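Muramoyltetrapeptide carboxypeptidase (Oxalobacter formigenes OXCC13, PDB 6UUK) probably acts as a serine-type LD-carboxypeptidase of the S66 family, trimming muramoyl tetrapeptides of the bacterial cell wall. Local coordinates at residues B[184-189]-B[319-324]; B[200-205]-B[311-316]. One frame throughout, in Å; residues are numbered along the deposited sequence.

Interaction 1: B[184-189]-B[319-324]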
ATOM      1  N   SER B 184       1.950   2.852 -30.451  1.00 33.35           N
ATOM      2  CA  SER B 184       0.699   2.107 -30.506  1.00 20.30           C
ATOM      3  C   SER B 184      -0.380   2.982 -31.131  1.00 20.73           C
ATOM      4  O   SER B 184      -0.710   4.045 -30.595  1.00 24.67           O
ATOM      5  CB  SER B 184       0.274   1.653 -29.109  1.00 18.89           C
ATOM      6  OG  SER B 184      -0.977   0.991 -29.147  1.00 24.68           O
ATOM      7  N   ALA B 185      -0.924   2.533 -32.264  1.00 23.78           N
ATOM      8  CA  ALA B 185      -2.044   3.244 -32.868  1.00 25.03           C
ATOM      9  C   ALA B 185      -3.299   3.130 -32.015  1.00 25.93           C
ATOM     10  O   ALA B 185      -4.116   4.056 -31.989  1.00 23.40           O
ATOM     11  CB  ALA B 185      -2.306   2.717 -34.278  1.00 15.21           C
ATOM     12  N   PHE B 186      -3.466   2.009 -31.309  1.00 24.08           N
ATOM     13  CA  PHE B 186      -4.626   1.841 -30.439  1.00 19.91           C
ATOM     14  C   PHE B 186      -4.626   2.869 -29.316  1.00 21.44           C
ATOM     15  O   PHE B 186      -5.672   3.438 -28.983  1.00 24.40           O
ATOM     16  CB  PHE B 186      -4.647   0.420 -29.874  1.00 29.63           C
ATOM     17  CG  PHE B 186      -5.789   0.150 -28.934  1.00 25.86           C
ATOM     18  CD1 PHE B 186      -5.643   0.341 -27.568  1.00 22.85           C
ATOM     19  CD2 PHE B 186      -7.003  -0.310 -29.414  1.00 20.96           C
ATOM     20  CE1 PHE B 186      -6.689   0.089 -26.703  1.00 20.21           C
ATOM     21  CE2 PHE B 186      -8.053  -0.565 -28.552  1.00 23.20           C
ATOM     22  CZ  PHE B 186      -7.895  -0.365 -27.195  1.00 19.82           C
ATOM     23  N   THR B 187      -3.460   3.123 -28.720  1.00 20.99           N
ATOM     24  CA  THR B 187      -3.385   4.059 -27.603  1.00 24.12           C
ATOM     25  C   THR B 187      -3.544   5.499 -28.077  1.00 25.59           C
ATOM     26  O   THR B 187      -4.300   6.278 -27.484  1.00 19.74           O
ATOM     27  CB  THR B 187      -2.059   3.883 -26.861  1.00 20.02           C
ATOM     28  OG1 THR B 187      -1.993   2.566 -26.299  1.00 15.81           O
ATOM     29  CG2 THR B 187      -1.926   4.911 -25.748  1.00 30.14           C
ATOM     30  N   LEU B 188      -2.844   5.868 -29.152  1.00 30.76           N
ATOM     31  CA  LEU B 188      -2.847   7.258 -29.594  1.00 23.58           C
ATOM     32  C   LEU B 188      -4.178   7.656 -30.222  1.00 28.43           C
ATOM     33  O   LEU B 188      -4.609   8.805 -30.075  1.00 28.82           O
ATOM     34  CB  LEU B 188      -1.699   7.499 -30.577  1.00 29.26           C
ATOM     35  CG  LEU B 188      -0.349   7.939 -29.996  1.00 32.78           C
ATOM     36  CD1 LEU B 188       0.157   6.971 -28.935  1.00 33.48           C
ATOM     37  CD2 LEU B 188       0.680   8.101 -31.105  1.00 24.83           C
ATOM     38  N   ASN B 189      -4.843   6.732 -30.918  1.00 25.26           N
ATOM     39  CA  ASN B 189      -6.130   7.054 -31.525  1.00 28.78           C
ATOM     40  C   ASN B 189      -7.238   7.126 -30.480  1.00 32.63           C
ATOM     41  O   ASN B 189      -8.133   7.973 -30.580  1.00 33.48           O
ATOM     42  CB  ASN B 189      -6.478   6.031 -32.607  1.00 33.17           C
ATOM     43  CG  ASN B 189      -5.496   6.049 -33.762  1.00 25.33           C
ATOM     44  OD1 ASN B 189      -4.431   6.661 -33.677  1.00 23.96           O
ATOM     45  ND2 ASN B 189      -5.846   5.371 -34.849  1.00 26.10           N
ATOM     46  N   ASP B 319      -1.031  -1.127 -25.488  1.00 14.64           N
ATOM     47  CA  ASP B 319      -2.367  -0.713 -25.893  1.00 21.03           C
ATOM     48  C   ASP B 319      -3.191  -0.382 -24.654  1.00 18.30           C
ATOM     49  O   ASP B 319      -3.451  -1.256 -23.822  1.00 18.32           O
ATOM     50  CB  ASP B 319      -3.049  -1.805 -26.716  1.00 29.40           C
ATOM     51  CG  ASP B 319      -2.538  -1.866 -28.138  1.00 25.66           C
ATOM     52  OD1 ASP B 319      -1.404  -1.403 -28.386  1.00 22.00           O
ATOM     53  OD2 ASP B 319      -3.278  -2.360 -29.012  1.00 21.82           O
ATOM     54  N   LYS B 320      -3.596   0.880 -24.535  1.00 17.93           N
ATOM     55  CA  LYS B 320      -4.421   1.330 -23.426  1.00 14.88           C
ATOM     56  C   LYS B 320      -5.428   2.348 -23.937  1.00 14.15           C
ATOM     57  O   LYS B 320      -5.242   2.962 -24.990  1.00 18.51           O
ATOM     58  CB  LYS B 320      -3.575   1.940 -22.298  1.00 16.59           C
ATOM     59  CG  LYS B 320      -2.972   3.292 -22.640  1.00 16.19           C
ATOM     60  CD  LYS B 320      -2.062   3.791 -21.531  1.00 18.36           C
ATOM     61  CE  LYS B 320      -0.848   2.893 -21.375  1.00 27.21           C
ATOM     62  NZ  LYS B 320       0.047   3.345 -20.276  1.00 38.11           N
ATOM     63  N   VAL B 321      -6.503   2.520 -23.177  1.00 16.74           N
ATOM     64  CA  VAL B 321      -7.551   3.472 -23.512  1.00 16.23           C
ATOM     65  C   VAL B 321      -7.467   4.657 -22.560  1.00 20.02           C
ATOM     66  O   VAL B 321      -6.813   4.608 -21.513  1.00 23.03           O
ATOM     67  CB  VAL B 321      -8.953   2.830 -23.466  1.00 23.17           C
ATOM     68  CG1 VAL B 321      -9.074   1.738 -24.516  1.00 17.27           C
ATOM     69  CG2 VAL B 321      -9.236   2.276 -22.078  1.00 16.84           C
ATOM     70  N   THR B 322      -8.143   5.738 -22.937  1.00 16.55           N
ATOM     71  CA  THR B 322      -8.226   6.943 -22.122  1.00 17.85           C
ATOM     72  C   THR B 322      -9.581   6.951 -21.423  1.00 25.79           C
ATOM     73  O   THR B 322     -10.623   7.074 -22.074  1.00 23.91           O
ATOM     74  CB  THR B 322      -8.035   8.197 -22.973  1.00 22.05           C
ATOM     75  OG1 THR B 322      -6.711   8.206 -23.520  1.00 22.35           O
ATOM     76  CG2 THR B 322      -8.238   9.447 -22.129  1.00 21.38           C
ATOM     77  N   LEU B 323      -9.564   6.817 -20.099  1.00 27.70           N
ATOM     78  CA  LEU B 323     -10.784   6.729 -19.309  1.00 21.45           C
ATOM     79  C   LEU B 323     -11.026   8.042 -18.584  1.00 19.49           C
ATOM     80  O   LEU B 323     -10.216   8.429 -17.728  1.00 25.21           O
ATOM     81  CB  LEU B 323     -10.694   5.577 -18.309  1.00 16.28           C
ATOM     82  CG  LEU B 323     -10.546   4.182 -18.915  1.00 17.49           C
ATOM     83  CD1 LEU B 323     -10.419   3.125 -17.828  1.00 12.77           C
ATOM     84  CD2 LEU B 323     -11.717   3.870 -19.833  1.00 16.45           C
ATOM     85  N   PRO B 324     -12.110   8.758 -18.892  1.00 23.08           N
ATOM     86  CA  PRO B 324     -12.407  10.001 -18.168  1.00 18.10           C
ATOM     87  C   PRO B 324     -12.776   9.751 -16.715  1.00 20.46           C
ATOM     88  O   PRO B 324     -13.896   9.324 -16.418  1.00 15.43           O
ATOM     89  CB  PRO B 324     -13.589  10.592 -18.950  1.00 17.40           C
ATOM     90  CG  PRO B 324     -13.555   9.912 -20.286  1.00 15.15           C
ATOM     91  CD  PRO B 324     -13.033   8.538 -20.017  1.00 15.61           C
TER
HETATM   92  O   HOH W   1      -5.372   5.551 -24.898  1.00 15.30           O

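Interaction 2: B[200-205]-B[311-316]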
ATOM      1  N   THR B 200     -17.240   8.090 -25.503  1.00 27.34           N
ATOM      2  CA  THR B 200     -16.273   7.038 -25.789  1.00 25.48           C
ATOM      3  C   THR B 200     -16.848   5.704 -25.341  1.00 21.50           C
ATOM      4  O   THR B 200     -17.351   5.589 -24.220  1.00 29.91           O
ATOM      5  CB  THR B 200     -14.934   7.295 -25.086  1.00 28.44           C
ATOM      6  OG1 THR B 200     -15.160   7.545 -23.694  1.00 26.49           O
ATOM      7  CG2 THR B 200     -14.220   8.487 -25.706  1.00 25.18           C
ATOM      8  N   SER B 201     -16.771   4.703 -26.215  1.00 26.02           N
ATOM      9  CA  SER B 201     -17.268   3.364 -25.931  1.00 27.94           C
ATOM     10  C   SER B 201     -16.118   2.373 -26.032  1.00 28.30           C
ATOM     11  O   SER B 201     -15.378   2.373 -27.022  1.00 25.91           O
ATOM     12  CB  SER B 201     -18.391   2.975 -26.898  1.00 30.47           C
ATOM     13  OG  SER B 201     -17.921   2.925 -28.233  1.00 43.70           O
ATOM     14  N   VAL B 202     -15.974   1.532 -25.012  1.00 30.67           N
ATOM     15  CA  VAL B 202     -14.909   0.537 -24.947  1.00 21.13           C
ATOM     16  C   VAL B 202     -15.552  -0.842 -24.913  1.00 21.56           C
ATOM     17  O   VAL B 202     -16.369  -1.130 -24.029  1.00 23.48           O
ATOM     18  CB  VAL B 202     -14.002   0.749 -23.725  1.00 21.72           C
ATOM     19  CG1 VAL B 202     -12.847  -0.241 -23.744  1.00 17.57           C
ATOM     20  CG2 VAL B 202     -13.485   2.180 -23.689  1.00 18.36           C
ATOM     21  N   LYS B 203     -15.186  -1.689 -25.872  1.00 22.82           N
ATOM     22  CA  LYS B 203     -15.699  -3.048 -25.973  1.00 17.66           C
ATOM     23  C   LYS B 203     -14.532  -4.023 -25.946  1.00 21.03           C
ATOM     24  O   LYS B 203     -13.527  -3.811 -26.633  1.00 24.19           O
ATOM     25  CB  LYS B 203     -16.514  -3.237 -27.254  1.00 20.27           C
ATOM     26  CG  LYS B 203     -17.628  -2.223 -27.446  1.00 20.77           C
ATOM     27  CD  LYS B 203     -18.286  -2.387 -28.806  1.00 24.54           C
ATOM     28  CE  LYS B 203     -17.268  -2.248 -29.927  1.00 30.05           C
ATOM     29  NZ  LYS B 203     -17.886  -2.428 -31.269  1.00 34.11           N
ATOM     30  N   TRP B 204     -14.664  -5.086 -25.157  1.00 19.47           N
ATOM     31  CA  TRP B 204     -13.624  -6.098 -25.066  1.00 23.20           C
ATOM     32  C   TRP B 204     -14.267  -7.454 -24.814  1.00 26.08           C
ATOM     33  O   TRP B 204     -15.463  -7.556 -24.532  1.00 32.76           O
ATOM     34  CB  TRP B 204     -12.605  -5.762 -23.971  1.00 21.15           C
ATOM     35  CG  TRP B 204     -13.166  -5.777 -22.580  1.00 20.82           C
ATOM     36  CD1 TRP B 204     -13.315  -6.865 -21.768  1.00 23.13           C
ATOM     37  CD2 TRP B 204     -13.637  -4.651 -21.831  1.00 21.52           C
ATOM     38  NE1 TRP B 204     -13.854  -6.486 -20.563  1.00 24.54           N
ATOM     39  CE2 TRP B 204     -14.061  -5.132 -20.576  1.00 18.55           C
ATOM     40  CE3 TRP B 204     -13.746  -3.284 -22.100  1.00 18.13           C
ATOM     41  CZ2 TRP B 204     -14.582  -4.294 -19.592  1.00 16.26           C
ATOM     42  CZ3 TRP B 204     -14.265  -2.453 -21.122  1.00 13.92           C
ATOM     43  CH2 TRP B 204     -14.677  -2.962 -19.884  1.00 16.22           C
ATOM     44  N   VAL B 205     -13.451  -8.499 -24.918  1.00 26.88           N
ATOM     45  CA  VAL B 205     -13.891  -9.876 -24.727  1.00 30.91           C
ATOM     46  C   VAL B 205     -13.235 -10.411 -23.462  1.00 27.11           C
ATOM     47  O   VAL B 205     -12.003 -10.403 -23.341  1.00 30.46           O
ATOM     48  CB  VAL B 205     -13.550 -10.754 -25.940  1.00 41.93           C
ATOM     49  N   GLY B 311     -11.296  -7.748 -17.762  1.00 24.79           N
ATOM     50  CA  GLY B 311     -11.022  -7.590 -19.173  1.00 25.33           C
ATOM     51  C   GLY B 311     -10.825  -6.167 -19.646  1.00 17.04           C
ATOM     52  O   GLY B 311     -10.604  -5.961 -20.847  1.00 23.95           O
ATOM     53  N   LEU B 312     -10.898  -5.185 -18.755  1.00 14.91           N
ATOM     54  CA  LEU B 312     -10.719  -3.790 -19.137  1.00 20.74           C
ATOM     55  C   LEU B 312      -9.338  -3.588 -19.753  1.00 19.74           C
ATOM     56  O   LEU B 312      -8.326  -3.861 -19.088  1.00 20.31           O
ATOM     57  CB  LEU B 312     -10.891  -2.881 -17.923  1.00 23.28           C
ATOM     58  CG  LEU B 312     -10.712  -1.377 -18.148  1.00 17.68           C
ATOM     59  CD1 LEU B 312     -11.814  -0.821 -19.037  1.00 17.58           C
ATOM     60  CD2 LEU B 312     -10.669  -0.636 -16.821  1.00 14.67           C
ATOM     61  N   PRO B 313      -9.244  -3.119 -21.000  1.00 22.79           N
ATOM     62  CA  PRO B 313      -7.926  -2.948 -21.642  1.00 14.57           C
ATOM     63  C   PRO B 313      -7.260  -1.640 -21.234  1.00 15.32           C
ATOM     64  O   PRO B 313      -7.103  -0.695 -22.013  1.00 16.69           O
ATOM     65  CB  PRO B 313      -8.279  -3.004 -23.132  1.00 20.49           C
ATOM     66  CG  PRO B 313      -9.741  -2.610 -23.224  1.00 23.48           C
ATOM     67  CD  PRO B 313     -10.331  -2.589 -21.837  1.00 18.83           C
ATOM     68  N   PHE B 314      -6.857  -1.577 -19.968  1.00 18.32           N
ATOM     69  CA  PHE B 314      -6.191  -0.401 -19.434  1.00 16.53           C
ATOM     70  C   PHE B 314      -5.159  -0.830 -18.402  1.00 14.38           C
ATOM     71  O   PHE B 314      -5.415  -1.720 -17.588  1.00 18.60           O
ATOM     72  CB  PHE B 314      -7.189   0.578 -18.809  1.00 15.37           C
ATOM     73  CG  PHE B 314      -6.544   1.783 -18.193  1.00 15.63           C
ATOM     74  CD1 PHE B 314      -6.091   2.822 -18.987  1.00 16.48           C
ATOM     75  CD2 PHE B 314      -6.385   1.875 -16.821  1.00 14.42           C
ATOM     76  CE1 PHE B 314      -5.492   3.930 -18.426  1.00 14.91           C
ATOM     77  CE2 PHE B 314      -5.788   2.981 -16.254  1.00 13.85           C
ATOM     78  CZ  PHE B 314      -5.340   4.010 -17.057  1.00 21.15           C
ATOM     79  N   GLY B 315      -4.000  -0.186 -18.445  1.00 12.42           N
ATOM     80  CA  GLY B 315      -2.924  -0.493 -17.522  1.00 13.78           C
ATOM     81  C   GLY B 315      -1.599  -0.011 -18.087  1.00 18.36           C
ATOM     82  O   GLY B 315      -1.562   0.840 -18.975  1.00 22.72           O
ATOM     83  N   HIS B 316      -0.523  -0.577 -17.551  1.00 26.24           N
ATOM     84  CA  HIS B 316       0.819  -0.267 -18.043  1.00 18.59           C
ATOM     85  C   HIS B 316       1.186  -1.153 -19.227  1.00 15.81           C
ATOM     86  O   HIS B 316       2.232  -1.800 -19.250  1.00 14.84           O
ATOM     87  CB  HIS B 316       1.839  -0.403 -16.921  1.00 17.47           C
ATOM     88  CG  HIS B 316       1.613   0.542 -15.782  1.00 16.76           C
ATOM     89  ND1 HIS B 316       0.542   0.434 -14.923  1.00 23.96           N
ATOM     90  CD2 HIS B 316       2.328   1.611 -15.359  1.00 20.14           C
ATOM     91  CE1 HIS B 316       0.603   1.397 -14.020  1.00 19.95           C
ATOM     92  NE2 HIS B 316       1.678   2.125 -14.262  1.00 16.96           N
TER

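Interaction 1: B[184-189]-B[319-324]
Ser184 and Thr187, at the start of helix 185-196, turn their hydroxyls to the loop segment 319-322. Ser184 OG, swung anti to its own backbone N (chi1 177°), donates to Asp319 OD1 at 2.5 Å, reaching that oxygen from well above the carboxylate plane. The same OG accepts from Thr187 N at 3.3 Å, so one hydroxyl both caps the helix and ties down the acid. Thr187 keeps OG1 beside its backbone N; there it accepts from Lys320 N at 2.9 Å, with 154° at the hydrogen, and is also bonded to the carbonyl of Lys318. Its methyl CG2 lies against Lys320 CG at 3.7 Å.

Phe186 lies beside Asp319 and reaches along the chain to Val321. Its ring runs almost parallel to the Asp319 carboxylate, the planes only 7° apart, and Asp319 OD2 lies 3.2 Å from Phe186 CB. The far end of the ring reaches the valine, Phe186 CZ meeting Val321 CG1 at 3.6 Å, while His190 packs against the same phenylalanine. Nearby, Thr187 CA makes a C-H...O contact with Lys320 O, and a water bridges that carbonyl to Thr187 O and Thr322 OG1. Lys320 sets out away from the helix, and its side chain comes within about 5 Å, between nearest atoms, of that of His316, a predicted charge-relay residue. What results is a serine N-cap whose hydroxyl also docks a loop on the helix's first turn, close to the probable active site.

Interaction 2: B[200-205]-B[311-316]
With chi1 at 65°, Trp204 CG stands between the backbone N and the carbonyl carbon, and chi2 of 85° turns one face of the indole onto the Gly311-Pro313 backbone. Two groups lie over that face. Gly311 O sits above the five-membered ring, 3.0 Å from Trp204 CD1, and Leu312 CA lies over the six-membered ring, 3.9 Å from its centroid and 10° off the normal, a CH-pi contact. Pro313 CD is an oblique neighbour, 3.5 Å from Trp204 CE3. The indole N-H is not spent on Gly311 O, which lies at a poor angle for it, but is bonded to the carbonyl of Thr310.

Leu312 starts away from the strand, yet its branch CD1 curls back to touch Trp204 CZ3 at 3.6 Å. Val202, two residues before the tryptophan on the same strand, adds CG1 against the proline ring, 3.9 Å from Pro313 CD. Pro313, centre of an inverse gamma turn, crosses the indole at about a right angle. Gly311, with no side chain, lets the indole come against its carbonyl.

Strand 200-205 is an outermost strand of the seven-stranded mixed sheet, bonded through its backbone to strand 337-343. The loop facing it follows strand 308-310 at the opposite border of that sheet and continues pairing with strand 273-280, so Trp204 links one border strand to the loop that leaves the other, while Leu312 also packs on Phe244 of strand 242-248.

In the fold
The two contacts lie about 9 Å apart between centres and touch through Val321 and Phe314, Lys320 and Gly315, and Leu323 and Leu312. Along the chain, helix 185-196 leads into strand 200-205, and the loop 311-316 runs on to 319-324, so interaction 2 falls between the two halves of interaction 1. Strand 323-325 then borders the six-stranded sheet, built otherwise of strands from 55-170, whereas strand 200-205 borders the seven-stranded sheet and loop 311-316 leaves its other border. The shared connection carries His316, a predicted charge-relay residue. Predicted nucleophile Ser152 follows strand 147-150 of one sheet and Glu246 lies in strand 242-248 of the other, consistent with an active site between them.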